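Local coordinates for protein phytoene synthase (Enterococcus hirae, PDB 5IYS) that probably condenses two farnesyl diphosphate molecules head to head into dehydrosqualene, and here holds two thiodiphosphate analogues with magnesium, at residues F16-C19 / E20-K24; M142-P145 / L146-R150; A164-L167 / T168-R172; E229-P232 / L233-E236; L253-V256 / R257-Y261. One frame throughout, in Å; residues are numbered along the deposited sequence.

Interaction 1: F16-C19 / E20-K24; sequences FAYC and ESIIK
Tyr-18 and Ile-22 meet one turn apart on helix 13-26, an i to i+4 side-chain pair on a continuous alpha-helix of the all-helical squalene/phytoene synthase fold. With CG of Tyr-18 opposite the backbone N (chi1 173°), the ring stands beside the carbonyl carbon, where CE2 and CZ meet Ile-22 CD1. Ile-22 places CG1 beside its own backbone N (chi1 -77°) and then runs extended, which carries CD1 outward beside the far half of the tyrosine ring. The methyl approaches the ring obliquely, and the packing is tight. Beneath the pair the regular backbone pattern continues: Glu-20 N donates to Phe-16 O at 2.8 Å, and Ser-21 N to Ala-17 O at 3.0 Å. Other residues point to different sides. The Glu-20 carboxylate leaves the helix in an extended chain and bonds through OE2 to the Tyr-31 hydroxyl, Phe-16 stacks on Phe-9, and Ile-23 packs against Tyr-46 and Tyr-49 of helix 39-60. Tyr-18 also touches Pro-87 and Val-88 of helix 87-98 and Arg-54 of helix 39-60. Ile-22 CD1 lies 3.3 Å from Tyr-18 CE2 and 3.6 Å from CZ of the same ring.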
# COMPACT_ATOMS: atom_id res chain seq x y z
N PHE A 16 -13.51 11.67 -11.23
CA PHE A 16 -12.96 10.32 -11.34
C PHE A 16 -11.81 10.26 -12.34
O PHE A 16 -10.81 9.62 -12.09
CB PHE A 16 -14.05 9.32 -11.72
CG PHE A 16 -14.87 8.89 -10.53
CD1 PHE A 16 -14.24 8.25 -9.47
CD2 PHE A 16 -16.19 9.30 -10.40
CE1 PHE A 16 -14.99 7.85 -8.36
CE2 PHE A 16 -16.93 8.98 -9.22
CZ PHE A 16 -16.30 8.32 -8.18
N ALA A 17 -11.90 11.06 -13.41
CA ALA A 17 -10.77 11.15 -14.37
C ALA A 17 -9.55 11.75 -13.70
O ALA A 17 -8.43 11.26 -13.89
CB ALA A 17 -11.15 11.95 -15.63
N TYR A 18 -9.77 12.76 -12.87
CA TYR A 18 -8.67 13.34 -12.12
C TYR A 18 -7.94 12.28 -11.29
O TYR A 18 -6.70 12.21 -11.29
CB TYR A 18 -9.19 14.47 -11.24
CG TYR A 18 -8.17 15.02 -10.30
CD1 TYR A 18 -7.40 16.13 -10.65
CD2 TYR A 18 -8.00 14.49 -9.03
CE1 TYR A 18 -6.48 16.67 -9.77
CE2 TYR A 18 -7.09 15.02 -8.15
CZ TYR A 18 -6.34 16.11 -8.52
OH TYR A 18 -5.43 16.61 -7.61
N CYS A 19 -8.70 11.52 -10.51
CA CYS A 19 -8.13 10.41 -9.76
C CYS A 19 -7.47 9.32 -10.62
O CYS A 19 -6.40 8.83 -10.27
CB CYS A 19 -9.18 9.80 -8.82
SG CYS A 19 -9.95 11.00 -7.68
N GLU A 20 -8.11 8.91 -11.71
CA GLU A 20 -7.50 7.89 -12.59
C GLU A 20 -6.14 8.31 -13.09
O GLU A 20 -5.17 7.53 -13.15
CB GLU A 20 -8.41 7.58 -13.80
CG GLU A 20 -7.82 6.48 -14.70
CD GLU A 20 -8.83 5.79 -15.58
OE1 GLU A 20 -10.05 6.07 -15.44
OE2 GLU A 20 -8.37 4.92 -16.36
N SER A 21 -6.02 9.59 -13.43
CA SER A 21 -4.75 10.02 -13.96
C SER A 21 -3.69 9.98 -12.87
O SER A 21 -2.53 9.64 -13.12
CB SER A 21 -4.94 11.44 -14.52
OG SER A 21 -3.70 11.91 -14.97
N ILE A 22 -4.08 10.30 -11.64
CA ILE A 22 -3.12 10.24 -10.54
C ILE A 22 -2.55 8.82 -10.37
O ILE A 22 -1.33 8.64 -10.27
CB ILE A 22 -3.72 10.82 -9.24
CG1 ILE A 22 -3.71 12.35 -9.32
CG2 ILE A 22 -2.93 10.31 -7.99
CD1 ILE A 22 -4.47 13.09 -8.25
N ILE A 23 -3.41 7.81 -10.30
CA ILE A 23 -2.86 6.46 -10.13
C ILE A 23 -2.08 5.98 -11.36
O ILE A 23 -0.99 5.42 -11.22
CB ILE A 23 -3.91 5.44 -9.63
CG1 ILE A 23 -3.24 4.12 -9.23
CG2 ILE A 23 -4.99 5.19 -10.71
CD1 ILE A 23 -4.27 3.12 -8.62
N LYS A 24 -2.61 6.26 -12.55
CA LYS A 24 -1.91 5.94 -13.80
C LYS A 24 -0.49 6.47 -13.80
O LYS A 24 0.44 5.75 -14.11
CB LYS A 24 -2.71 6.44 -15.02
CG LYS A 24 -2.04 6.23 -16.38
CD LYS A 24 -3.10 6.44 -17.48
CE LYS A 24 -2.49 6.35 -18.88
NZ LYS A 24 -3.45 6.70 -19.98

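Interaction 2: M142-P145 / L146-R150; sequences MLLP and LLTER
The flat peptide carbonyls of Leu-143 and Leu-144 are approached over their faces by the amides of Leu-146 and Leu-147. Leu-146 N stands 44° out of the carbonyl plane of Leu-143 and bonds its O at 2.8 Å. Leu-147 N rises still more steeply, 58° out of the Leu-144 plane, and bonds that oxygen at 2.9 Å. Both are i to i+3 bonds, so the chain winds more tightly here than an alpha-helix as it leaves helix 125-143. Aliphatic groups crowd the same oxygens: Leu-147 CG lies 3.4 Å from Leu-143 O, and Thr-148 CG2 sits at the same distance from Leu-144 O. Thr-148 N adds a weak bond to Leu-144 O. A water molecule closes the turn by donating to Pro-145 O and to Thr-148 O, at 2.8 Å each.

Among the side chains, Leu-143 CD2 meets Leu-146 CD1 at 4.0 Å. Leu-144 and Thr-148 run side by side, with CD2 of the leucine near CG2 of the threonine. The threonine hydroxyl is set opposite its backbone N (chi1 -174°), which carries OG1 away from this methyl contact to hydrogen-bond Leu-233 O of the adjoining loop between helices 207-227 and 236-258. Leu-143 also touches Val-48 of helix 39-60. Leu-143 O, Leu-144 O and the amides of residues 146-148 are thus bonded within the turn, Pro-145 O and Thr-148 O through the water, and Leu-147 O to the backbone of Thr-235, leaving apolar side chains to pack around it, with Leu-143 reaching both farnesyl analogues.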
# COMPACT_ATOMS: atom_id res chain seq x y z
N MET A 142 -9.77 0.68 3.91
CA MET A 142 -10.48 1.61 3.03
C MET A 142 -11.14 0.90 1.87
O MET A 142 -12.27 1.25 1.48
CB MET A 142 -9.53 2.66 2.44
CG MET A 142 -8.83 3.50 3.47
SD MET A 142 -7.59 4.53 2.61
CE MET A 142 -6.60 4.95 4.05
N LEU A 143 -10.41 -0.03 1.24
CA LEU A 143 -10.88 -0.73 0.04
C LEU A 143 -11.84 -1.90 0.26
O LEU A 143 -12.54 -2.32 -0.68
CB LEU A 143 -9.68 -1.23 -0.76
CG LEU A 143 -8.74 -0.13 -1.26
CD1 LEU A 143 -7.55 -0.76 -1.99
CD2 LEU A 143 -9.48 0.81 -2.19
N LEU A 144 -11.85 -2.47 1.45
CA LEU A 144 -12.61 -3.70 1.65
C LEU A 144 -14.07 -3.60 1.21
O LEU A 144 -14.62 -4.56 0.67
CB LEU A 144 -12.56 -4.11 3.12
CG LEU A 144 -11.53 -5.17 3.54
CD1 LEU A 144 -11.71 -5.64 5.02
CD2 LEU A 144 -11.61 -6.37 2.59
N PRO A 145 -14.74 -2.47 1.49
CA PRO A 145 -16.15 -2.45 1.15
C PRO A 145 -16.38 -2.48 -0.36
O PRO A 145 -17.49 -2.76 -0.80
CB PRO A 145 -16.64 -1.12 1.74
CG PRO A 145 -15.67 -0.82 2.85
CD PRO A 145 -14.35 -1.27 2.26
N LEU A 146 -15.34 -2.22 -1.14
CA LEU A 146 -15.48 -2.41 -2.59
C LEU A 146 -15.37 -3.86 -3.06
O LEU A 146 -15.57 -4.14 -4.24
CB LEU A 146 -14.48 -1.55 -3.39
CG LEU A 146 -14.36 -0.10 -2.94
CD1 LEU A 146 -13.17 0.63 -3.59
CD2 LEU A 146 -15.63 0.65 -3.25
N LEU A 147 -14.86 -4.71 -2.17
CA LEU A 147 -14.34 -6.02 -2.57
C LEU A 147 -15.10 -7.20 -2.00
O LEU A 147 -14.87 -8.34 -2.39
CB LEU A 147 -12.86 -6.11 -2.17
CG LEU A 147 -11.91 -5.02 -2.70
CD1 LEU A 147 -10.52 -5.24 -2.10
CD2 LEU A 147 -11.86 -5.13 -4.22
N THR A 148 -15.92 -6.97 -0.98
CA THR A 148 -16.58 -8.07 -0.29
C THR A 148 -17.93 -7.55 0.18
O THR A 148 -18.06 -6.37 0.49
CB THR A 148 -15.71 -8.62 0.91
OG1 THR A 148 -16.35 -9.78 1.47
CG2 THR A 148 -15.55 -7.60 2.01
N GLU A 149 -18.89 -8.47 0.37
CA GLU A 149 -20.21 -8.13 0.87
C GLU A 149 -20.15 -7.65 2.31
O GLU A 149 -20.84 -6.71 2.67
CB GLU A 149 -21.21 -9.29 0.69
CG GLU A 149 -20.83 -10.62 1.38
CD GLU A 149 -21.72 -11.82 0.96
OE1 GLU A 149 -22.74 -12.09 1.64
OE2 GLU A 149 -21.39 -12.54 -0.01
N ARG A 150 -19.30 -8.25 3.14
CA ARG A 150 -19.19 -7.77 4.52
C ARG A 150 -17.73 -7.64 4.90
O ARG A 150 -17.08 -8.63 5.22
CB ARG A 150 -19.87 -8.69 5.55
CG ARG A 150 -19.87 -8.07 6.97
CD ARG A 150 -21.00 -8.63 7.84
NE ARG A 150 -20.92 -8.19 9.23
CZ ARG A 150 -20.12 -8.73 10.14
NH1 ARG A 150 -19.28 -9.69 9.77
NH2 ARG A 150 -20.10 -8.27 11.39
O HOH W 1 -19.46 -4.00 0.69

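Interaction 3: A164-L167 / T168-R172; sequences AMQL and TNILR. With MG (magnesium ion), chain D; FPS (S-[(2E,6E)-3,7,11-trimethyldodeca-2,6,10-trienyl] trihydrogen thiodiphosphate), chain G; FPS (S-[(2E,6E)-3,7,11-trimethyldodeca-2,6,10-trienyl] trihydrogen thiodiphosphate), chain H.
Thr-168 grips Ala-164 O twice, through OG1 at 2.7 Å and through its amide N at 3.0 Å, the two donors reaching the oxygen from opposite faces of the carbonyl plane. With OG1 placed beside its own backbone N (chi1 -57°), the hydroxyl folds back to the preceding turn, and Tyr-224 is a further partner for it. On this tight side of helix 155-172, Leu-171 CG packs 3.3 Å from Leu-167 O, and Leu-167 leans on Ala-220 of helix 207-227.

The other side is polar and hydrated, with ligand phosphates, a metal and ordered water in place of packed side chains. Asn-169 OD1 binds magnesium at 2.1 Å; a phosphate oxygen of one ligand and three waters also bind the metal. Asn-169 ND2 hydrogen-bonds Tyr-249 OH and makes a weak bond to O3A of that same ligand. Gln-166, bent at chi2 (54°), crosses Ile-170 at about a right angle. Its NE2 comes 3.5 Å from methyl C4 of this ligand, and OE1 receives a weak bond from a metal-bound water. Arg-172 meets the second ligand at the edge of its guanidinium, NH1 donating to O2B at 2.7 Å and an angle of 159°.

Asn-169, with Asp-173 just past the helix end (a magnesium ligand of this protein, though not bound here), forms one metal-binding side of the pocket, complementing the magnesium sites at Asp-56 and Asp-60, as expected for a head-to-head isoprenoid synthase.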
# COMPACT_ATOMS: atom_id res chain seq x y z
N ALA A 164 2.06 -6.94 4.52
CA ALA A 164 3.02 -7.62 3.64
C ALA A 164 3.57 -6.62 2.61
O ALA A 164 4.74 -6.68 2.23
CB ALA A 164 2.32 -8.82 2.92
N MET A 165 2.67 -5.85 2.01
CA MET A 165 3.11 -4.88 1.00
C MET A 165 4.02 -3.80 1.56
O MET A 165 4.99 -3.37 0.90
CB MET A 165 1.87 -4.27 0.33
CG MET A 165 1.24 -5.20 -0.71
SD MET A 165 -0.30 -4.44 -1.36
CE MET A 165 -0.72 -5.70 -2.55
N GLN A 166 3.70 -3.30 2.74
CA GLN A 166 4.50 -2.23 3.34
C GLN A 166 5.90 -2.80 3.67
O GLN A 166 6.88 -2.11 3.47
CB GLN A 166 3.83 -1.69 4.61
CG GLN A 166 4.60 -0.60 5.33
CD GLN A 166 4.94 0.57 4.41
OE1 GLN A 166 6.11 0.91 4.24
NE2 GLN A 166 3.94 1.07 3.70
N LEU A 167 5.96 -4.01 4.22
CA LEU A 167 7.26 -4.67 4.47
C LEU A 167 8.07 -4.83 3.18
O LEU A 167 9.29 -4.69 3.17
CB LEU A 167 7.05 -6.07 5.06
CG LEU A 167 6.63 -6.13 6.53
CD1 LEU A 167 6.57 -7.56 7.02
CD2 LEU A 167 7.59 -5.29 7.38
N THR A 168 7.39 -5.22 2.11
CA THR A 168 8.03 -5.32 0.79
C THR A 168 8.59 -3.96 0.36
O THR A 168 9.73 -3.85 -0.12
CB THR A 168 7.01 -5.80 -0.26
OG1 THR A 168 6.46 -7.07 0.16
CG2 THR A 168 7.65 -5.94 -1.64
N ASN A 169 7.80 -2.91 0.53
CA ASN A 169 8.26 -1.55 0.21
C ASN A 169 9.51 -1.14 0.99
O ASN A 169 10.48 -0.58 0.44
CB ASN A 169 7.11 -0.56 0.40
CG ASN A 169 7.47 0.86 -0.02
OD1 ASN A 169 8.19 1.54 0.69
ND2 ASN A 169 6.95 1.31 -1.17
N ILE A 170 9.52 -1.52 2.27
CA ILE A 170 10.64 -1.26 3.16
C ILE A 170 11.91 -1.98 2.67
O ILE A 170 13.01 -1.38 2.56
CB ILE A 170 10.27 -1.72 4.60
CG1 ILE A 170 9.34 -0.70 5.28
CG2 ILE A 170 11.51 -1.87 5.45
CD1 ILE A 170 8.66 -1.21 6.58
N LEU A 171 11.75 -3.24 2.32
CA LEU A 171 12.85 -4.12 1.91
C LEU A 171 13.37 -3.71 0.55
O LEU A 171 14.56 -3.88 0.23
CB LEU A 171 12.37 -5.57 1.89
CG LEU A 171 12.20 -6.18 3.29
CD1 LEU A 171 11.39 -7.45 3.20
CD2 LEU A 171 13.60 -6.49 3.93
N ARG A 172 12.49 -3.14 -0.26
CA ARG A 172 12.89 -2.69 -1.59
C ARG A 172 13.77 -1.44 -1.48
O ARG A 172 14.64 -1.22 -2.33
CB ARG A 172 11.64 -2.44 -2.44
CG ARG A 172 11.89 -2.01 -3.89
CD ARG A 172 10.57 -1.55 -4.52
NE ARG A 172 10.18 -0.26 -3.93
CZ ARG A 172 9.05 0.38 -4.19
NH1 ARG A 172 8.11 -0.22 -4.90
NH2 ARG A 172 8.86 1.60 -3.70
MG MG D . 9.01 3.30 1.57
C1 FPS G . 2.65 1.24 -2.41
S1 FPS G . 1.88 2.67 -3.07
C2 FPS G . 1.56 0.66 -1.53
C3 FPS G . 1.77 0.03 -0.36
C4 FPS G . 3.17 -0.17 0.15
C5 FPS G . 0.62 -0.52 0.45
C6 FPS G . -0.77 -0.29 -0.14
C7 FPS G . -1.75 -1.21 0.56
C8 FPS G . -2.77 -1.79 -0.09
C10 FPS G . -3.76 -2.59 0.74
C9 FPS G . -3.02 -1.61 -1.57
C11 FPS G . -3.86 -4.00 0.16
C12 FPS G . -4.97 -4.78 0.85
C13 FPS G . -6.24 -4.88 0.39
C14 FPS G . -7.25 -5.71 1.15
C15 FPS G . -6.69 -4.20 -0.88
PA FPS G . 2.83 3.33 -4.78
O1A FPS G . 1.92 4.06 -5.66
O2A FPS G . 3.85 4.43 -4.17
O3A FPS G . 3.75 2.25 -5.52
PB FPS G . 5.28 2.13 -4.98
O1B FPS G . 6.20 2.98 -5.81
O2B FPS G . 5.54 0.65 -5.02
O3B FPS G . 5.46 2.61 -3.56
C1 FPS H . 3.84 4.07 -0.25
S1 FPS H . 5.03 3.50 0.92
C2 FPS H . 2.84 4.96 0.44
C3 FPS H . 1.91 4.52 1.31
C4 FPS H . 1.81 3.10 1.79
C5 FPS H . 0.95 5.55 1.88
C6 FPS H . -0.10 5.96 0.85
C7 FPS H . -0.71 4.75 0.17
C8 FPS H . -0.85 4.69 -1.17
C10 FPS H . -1.40 3.41 -1.75
C9 FPS H . -0.38 5.82 -2.05
C11 FPS H . -2.90 3.43 -1.91
C12 FPS H . -3.16 2.28 -2.87
C13 FPS H . -4.38 1.89 -3.28
C14 FPS H . -5.65 2.55 -2.83
C15 FPS H . -4.47 0.72 -4.20
PA FPS H . 6.45 4.94 0.68
O1A FPS H . 5.88 6.26 1.03
O2A FPS H . 7.68 4.61 1.68
O3A FPS H . 7.10 4.73 -0.79
PB FPS H . 6.96 5.68 -2.07
O1B FPS H . 8.36 6.17 -2.34
O2B FPS H . 6.05 6.86 -1.86
O3B FPS H . 6.42 4.81 -3.18
O HOH W 2 8.61 3.17 3.49
O HOH W 3 10.39 2.24 2.05
O HOH W 4 9.40 3.39 -0.06

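Interaction 4: E229-P232 / L233-E236; sequences EMFP and LITE
Ile-234 folds back over Met-230 and Phe-231 at the end of a short 3-10 turn, in the loop that joins helix 207-227 to helix 236-258. Its CB lies 3.4 Å from Phe-231 O. From there CG1 swings beside the backbone N (chi1 -59°) and settles between three groups: it is 3.4 Å from Met-230 O, 4.0 Å from Met-230 CG and 4.1 Å from Phe-231 CD1. The phenylalanine ring receives this methylene obliquely, the two side chains running side by side in the same direction. The other branch, CG2, stands opposite the backbone N and packs on Leu-147 O. A further bend (chi2 -76°) turns the terminal CD1 toward the thioether, where it meets Met-230 SD at 4.1 Å. Met-230 can offer its CG and sulfur there because its side chain starts between the backbone N and the carbonyl carbon, then continues toward Pro-157 and Leu-161 of helix 155-172. The end of this methionine also comes close to a bound farnesyl analogue.

Backbone bonds close the turn. Leu-233 N donates to Met-230 O at 3.0 Å. Ile-234 N bonds Phe-231 O from well above the carbonyl plane, 67° out of it, and adds a weak bond to Met-230 O. Outside the turn, Phe-231 packs on Leu-242 and Ala-243 of helix 236-258, and Ile-234 on Leu-242 as well, so the apolar side of the loop is laid against the first turns of that helix. Pro-232 and Leu-233 belong to the exposed side, where Leu-233 CD2 lies 4.0 Å from Pro-232 O.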
# COMPACT_ATOMS: atom_id res chain seq x y z
N GLU A 229 -6.16 -16.10 2.51
CA GLU A 229 -7.32 -16.75 3.12
C GLU A 229 -8.64 -16.01 2.87
O GLU A 229 -9.72 -16.62 2.85
CB GLU A 229 -7.06 -16.82 4.61
CG GLU A 229 -8.17 -17.43 5.42
CD GLU A 229 -7.78 -17.50 6.90
OE1 GLU A 229 -6.69 -18.06 7.19
OE2 GLU A 229 -8.53 -16.95 7.73
N MET A 230 -8.56 -14.70 2.60
CA MET A 230 -9.79 -13.95 2.33
C MET A 230 -10.44 -14.26 0.99
O MET A 230 -11.59 -13.91 0.79
CB MET A 230 -9.55 -12.44 2.46
CG MET A 230 -8.69 -11.87 1.38
SD MET A 230 -8.36 -10.11 1.74
CE MET A 230 -6.62 -10.11 1.35
N PHE A 231 -9.74 -14.93 0.08
CA PHE A 231 -10.29 -14.99 -1.30
C PHE A 231 -11.71 -15.52 -1.46
O PHE A 231 -12.50 -14.99 -2.26
CB PHE A 231 -9.30 -15.63 -2.29
CG PHE A 231 -8.13 -14.72 -2.64
CD1 PHE A 231 -8.35 -13.41 -3.01
CD2 PHE A 231 -6.83 -15.19 -2.58
CE1 PHE A 231 -7.28 -12.56 -3.32
CE2 PHE A 231 -5.75 -14.37 -2.92
CZ PHE A 231 -5.97 -13.04 -3.21
N PRO A 232 -12.06 -16.59 -0.72
CA PRO A 232 -13.40 -17.13 -0.92
C PRO A 232 -14.52 -16.15 -0.60
O PRO A 232 -15.65 -16.34 -1.07
CB PRO A 232 -13.44 -18.35 0.02
CG PRO A 232 -11.98 -18.80 0.10
CD PRO A 232 -11.17 -17.50 0.02
N LEU A 233 -14.22 -15.09 0.16
CA LEU A 233 -15.23 -14.12 0.56
C LEU A 233 -15.08 -12.82 -0.26
O LEU A 233 -15.86 -11.89 -0.11
CB LEU A 233 -15.03 -13.73 2.02
CG LEU A 233 -15.34 -14.89 2.98
CD1 LEU A 233 -15.18 -14.51 4.45
CD2 LEU A 233 -16.72 -15.42 2.66
N ILE A 234 -14.03 -12.75 -1.04
CA ILE A 234 -13.92 -11.66 -2.01
C ILE A 234 -14.91 -11.86 -3.14
O ILE A 234 -15.05 -12.97 -3.68
CB ILE A 234 -12.51 -11.57 -2.54
CG1 ILE A 234 -11.54 -11.32 -1.39
CG2 ILE A 234 -12.39 -10.47 -3.63
CD1 ILE A 234 -11.56 -9.89 -0.89
N THR A 235 -15.61 -10.79 -3.50
CA THR A 235 -16.52 -10.88 -4.65
C THR A 235 -15.82 -11.41 -5.90
O THR A 235 -14.67 -11.08 -6.17
CB THR A 235 -17.17 -9.52 -4.94
OG1 THR A 235 -17.82 -9.06 -3.75
CG2 THR A 235 -18.21 -9.65 -6.04
N GLU A 236 -16.45 -12.37 -6.58
CA GLU A 236 -15.76 -13.12 -7.64
C GLU A 236 -15.10 -12.20 -8.68
O GLU A 236 -13.89 -12.30 -8.93
CB GLU A 236 -16.71 -14.06 -8.36
CG GLU A 236 -16.01 -14.80 -9.49
CD GLU A 236 -16.94 -15.75 -10.22
OE1 GLU A 236 -17.86 -16.27 -9.55
OE2 GLU A 236 -16.80 -15.91 -11.45

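Interaction 5: L253-V256 / R257-Y261; sequences LNIV and RKQHY
Val-256 O receives the amide of Tyr-261 at 2.8 Å, and within the same turn His-260 N reaches Arg-257 O. Together these backbone bonds form a Schellman motif, with His-260 at positive phi as its C-prime residue, and end helix 236-258. The last regular i to i+4 bond before the turn is Gln-259 N to Ile-255 O, 3.0 Å.

Polar side chains add two links. Lys-258, bent first at chi2 (-42°) and again farther out, turns back over its own helix so that NZ meets Asn-254 O at 3.2 Å; the backbone N of the same lysine bonds this oxygen from the other face of its plane at 2.8 Å. Arg-257 NH1 donates to Asn-254 OD1 at 3.0 Å, the amide and guanidinium planes standing 51° apart. The arginine is further held by salt bridges to Glu-214 and Glu-221.

Apolar contacts are fewer: Val-256 CG1 touches Tyr-261 CA at 3.8 Å, and Arg-257 CA lies over one face of the tyrosine ring, offset toward its rim.

Among the neighbouring helices, Arg-257 and Tyr-261 fasten this helix end to helix 207-227, Tyr-261 OH bonding Glu-214 and its ring meeting Trp-213 edge-to-face, while Leu-253 packs on helix 155-172.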
# COMPACT_ATOMS: atom_id res chain seq x y z
N LEU A 253 10.22 -8.60 -4.09
CA LEU A 253 11.17 -9.32 -3.24
C LEU A 253 12.15 -10.14 -4.10
O LEU A 253 13.34 -10.18 -3.82
CB LEU A 253 10.46 -10.24 -2.24
CG LEU A 253 9.52 -9.51 -1.24
CD1 LEU A 253 8.78 -10.58 -0.46
CD2 LEU A 253 10.30 -8.62 -0.29
N ASN A 254 11.63 -10.86 -5.09
CA ASN A 254 12.49 -11.67 -5.96
C ASN A 254 13.45 -10.88 -6.81
O ASN A 254 14.58 -11.30 -7.05
CB ASN A 254 11.66 -12.61 -6.82
CG ASN A 254 11.24 -13.86 -6.07
OD1 ASN A 254 11.77 -14.15 -5.00
ND2 ASN A 254 10.25 -14.56 -6.60
N ILE A 255 13.04 -9.67 -7.18
CA ILE A 255 13.89 -8.73 -7.90
C ILE A 255 15.13 -8.41 -7.08
O ILE A 255 16.25 -8.40 -7.61
CB ILE A 255 13.11 -7.42 -8.19
CG1 ILE A 255 12.28 -7.55 -9.47
CG2 ILE A 255 14.04 -6.22 -8.30
CD1 ILE A 255 12.01 -8.98 -9.89
N VAL A 256 14.94 -8.03 -5.81
CA VAL A 256 16.06 -7.66 -4.95
C VAL A 256 16.98 -8.86 -4.76
O VAL A 256 18.21 -8.72 -4.78
CB VAL A 256 15.60 -7.13 -3.57
CG1 VAL A 256 16.79 -6.81 -2.68
CG2 VAL A 256 14.72 -5.90 -3.74
N ARG A 257 16.40 -10.03 -4.58
CA ARG A 257 17.22 -11.24 -4.51
C ARG A 257 18.02 -11.44 -5.80
O ARG A 257 19.22 -11.70 -5.76
CB ARG A 257 16.34 -12.45 -4.23
CG ARG A 257 15.73 -12.49 -2.86
CD ARG A 257 14.71 -13.59 -2.79
NE ARG A 257 14.23 -13.81 -1.44
CZ ARG A 257 12.95 -13.85 -1.10
NH1 ARG A 257 12.01 -13.73 -2.03
NH2 ARG A 257 12.59 -14.09 0.16
N LYS A 258 17.38 -11.30 -6.96
CA LYS A 258 18.05 -11.57 -8.24
C LYS A 258 19.20 -10.59 -8.45
O LYS A 258 20.20 -10.95 -9.08
CB LYS A 258 17.09 -11.48 -9.43
CG LYS A 258 16.06 -12.60 -9.51
CD LYS A 258 16.64 -13.97 -9.19
CE LYS A 258 16.51 -14.33 -7.70
NZ LYS A 258 15.08 -14.45 -7.27
N GLN A 259 19.04 -9.36 -7.98
CA GLN A 259 20.11 -8.37 -8.07
C GLN A 259 21.07 -8.50 -6.90
O GLN A 259 21.83 -7.59 -6.58
CB GLN A 259 19.52 -6.96 -8.15
CG GLN A 259 18.72 -6.70 -9.45
CD GLN A 259 18.08 -5.31 -9.48
OE1 GLN A 259 17.38 -4.95 -10.44
NE2 GLN A 259 18.23 -4.57 -8.39
N HIS A 260 21.02 -9.67 -6.26
CA HIS A 260 21.95 -10.05 -5.19
C HIS A 260 21.92 -9.08 -4.00
O HIS A 260 22.96 -8.74 -3.42
CB HIS A 260 23.38 -10.28 -5.72
CG HIS A 260 23.43 -11.03 -7.02
ND1 HIS A 260 23.05 -12.36 -7.13
CD2 HIS A 260 23.79 -10.64 -8.26
CE1 HIS A 260 23.15 -12.74 -8.39
NE2 HIS A 260 23.60 -11.71 -9.10
N TYR A 261 20.70 -8.72 -3.60
CA TYR A 261 20.48 -7.87 -2.45
C TYR A 261 21.11 -6.49 -2.63
O TYR A 261 21.82 -5.99 -1.76
CB TYR A 261 21.01 -8.55 -1.19
CG TYR A 261 20.38 -9.91 -0.97
CD1 TYR A 261 19.08 -10.03 -0.49
CD2 TYR A 261 21.01 -11.05 -1.45
CE1 TYR A 261 18.48 -11.28 -0.37
CE2 TYR A 261 20.45 -12.30 -1.30
CZ TYR A 261 19.19 -12.42 -0.77
OH TYR A 261 18.66 -13.68 -0.62

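In the fold
All five contacts are local and follow one another along an all-helical chain: 1 and 3 within helices, 2 and 4 in loops or helix exits, 5 at a helix end. Interactions 2 and 4 join directly, centres about 10 Å apart, with Leu-147 O and Thr-235 N at 2.8 Å. Interactions 3 and 5, centres about 13 Å apart, touch where helix 155-172 packs on helix 236-258. Interaction 1, on helix 13-26, touches none of them, though its Ile-23 side chain is about 5 Å from a ligand. Interactions 2 and 4 approach the hydrocarbon tails and interaction 3 the diphosphates and magnesium; interaction 5 lies farther from the ligands, its Leu-253 side chain about 11 Å away.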